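Local coordinates for protein SmhB (Serratia marcescens, PDB 6ZZ5) that serves as the B component of the tripartite alpha-pore-forming toxin Smh and, in its soluble form, probably awaits assembly into a membrane pore, at residues A178-G183 / I231-S236. Residues are numbered along the deposited sequence; the frame is centred on the assembly and turned at random.
Sequences AGIVVG and IVLDKS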
# COMPACT_ATOMS: atom_id res chain seq x y z
N ALA A 178 2.37 2.71 -8.32
CA ALA A 178 1.56 3.66 -7.52
C ALA A 178 0.60 4.39 -8.47
O ALA A 178 -0.60 4.39 -8.15
CB ALA A 178 2.44 4.61 -6.73
N GLY A 179 1.08 4.88 -9.61
CA GLY A 179 0.32 5.64 -10.62
C GLY A 179 -0.71 4.74 -11.30
O GLY A 179 -1.83 5.19 -11.55
N ILE A 180 -0.39 3.49 -11.59
CA ILE A 180 -1.36 2.54 -12.20
C ILE A 180 -2.52 2.34 -11.22
O ILE A 180 -3.67 2.39 -11.66
CB ILE A 180 -0.70 1.22 -12.64
CG1 ILE A 180 0.30 1.48 -13.77
CG2 ILE A 180 -1.74 0.20 -13.08
CD1 ILE A 180 1.28 0.32 -14.03
N VAL A 181 -2.23 2.08 -9.96
CA VAL A 181 -3.30 1.75 -8.98
C VAL A 181 -4.14 3.01 -8.72
O VAL A 181 -5.36 2.88 -8.66
CB VAL A 181 -2.78 1.14 -7.66
CG1 VAL A 181 -3.92 0.82 -6.71
CG2 VAL A 181 -1.99 -0.14 -7.94
N VAL A 182 -3.51 4.17 -8.51
CA VAL A 182 -4.23 5.48 -8.38
C VAL A 182 -5.16 5.65 -9.57
O VAL A 182 -6.36 6.03 -9.38
CB VAL A 182 -3.23 6.67 -8.28
CG1 VAL A 182 -3.90 8.02 -8.50
CG2 VAL A 182 -2.55 6.65 -6.95
N GLY A 183 -4.68 5.45 -10.80
CA GLY A 183 -5.50 5.64 -12.00
C GLY A 183 -6.65 4.63 -12.07
O GLY A 183 -7.73 4.96 -12.60
N ILE A 231 2.05 -2.09 -20.74
CA ILE A 231 3.04 -1.41 -21.60
C ILE A 231 3.81 -0.42 -20.71
O ILE A 231 5.05 -0.40 -20.78
CB ILE A 231 2.39 -0.71 -22.81
CG1 ILE A 231 1.61 -1.74 -23.65
CG2 ILE A 231 3.51 -0.03 -23.61
CD1 ILE A 231 0.94 -1.22 -24.89
N VAL A 232 3.08 0.36 -19.91
CA VAL A 232 3.70 1.35 -18.98
C VAL A 232 4.68 0.60 -18.08
O VAL A 232 5.86 0.96 -17.96
CB VAL A 232 2.62 2.07 -18.16
CG1 VAL A 232 3.25 2.95 -17.10
CG2 VAL A 232 1.67 2.88 -19.04
N LEU A 233 4.21 -0.47 -17.47
CA LEU A 233 4.91 -1.10 -16.33
C LEU A 233 6.11 -1.89 -16.85
O LEU A 233 7.17 -1.98 -16.12
CB LEU A 233 3.92 -1.98 -15.57
CG LEU A 233 4.47 -2.62 -14.30
CD1 LEU A 233 5.11 -1.60 -13.37
CD2 LEU A 233 3.39 -3.38 -13.57
N ASP A 234 5.99 -2.40 -18.07
CA ASP A 234 7.03 -3.23 -18.74
C ASP A 234 8.37 -2.48 -18.78
O ASP A 234 9.43 -3.16 -18.61
CB ASP A 234 6.53 -3.65 -20.11
CG ASP A 234 7.58 -4.19 -21.08
OD1 ASP A 234 8.19 -5.23 -20.77
OD2 ASP A 234 7.73 -3.60 -22.14
N LYS A 235 8.42 -1.17 -18.94
CA LYS A 235 9.73 -0.46 -19.09
C LYS A 235 10.59 -0.64 -17.83
O LYS A 235 11.72 -1.08 -17.93
CB LYS A 235 9.50 1.04 -19.31
CG LYS A 235 8.96 1.37 -20.69
CD LYS A 235 9.92 0.94 -21.77
CE LYS A 235 9.52 1.36 -23.17
NZ LYS A 235 8.11 0.99 -23.45
N SER A 236 10.02 -0.36 -16.66
CA SER A 236 10.76 -0.44 -15.38
C SER A 236 11.02 -1.89 -14.99
O SER A 236 12.10 -2.16 -14.52
CB SER A 236 10.08 0.38 -14.30
OG SER A 236 8.76 -0.04 -13.94
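The 2.9 Å backbone bond from V182 N to A178 O belongs to the helical turn that carries I180 toward V232 and L233, and the contact itself is wholly apolar. A single methyl does the touching: I180 CD1 lies 3.8 Å from L233 CB. With CG1 anti to the carbonyl carbon (chi1 -65°) and CD1 extended beyond it (chi2 165°), the isoleucine spans the gap with its longer branch. The CA atoms of I180 and L233 remain 8.3 Å apart. The two side chains cross at about a right angle, and the same methyl stands 4.3 Å from both L233 CD1 and L233 CD2, so it faces the base and the fork of the leucine together. V232 adds a looser edge on the exposed side, its CG1 4.5 Å from I180 CD1. L233, by contrast, is buried: it also packs on A176 and I177 of helix 156-184 and on A217 of strand 216-221, while I180 reaches T220 of that strand. The contact thus joins the C-terminal end of helix 156-184 to the short helix 230-245 beside the strands between them, an arrangement consistent with the helix-flanked beta-tongue head of the HBL-like alpha-pore-forming toxins.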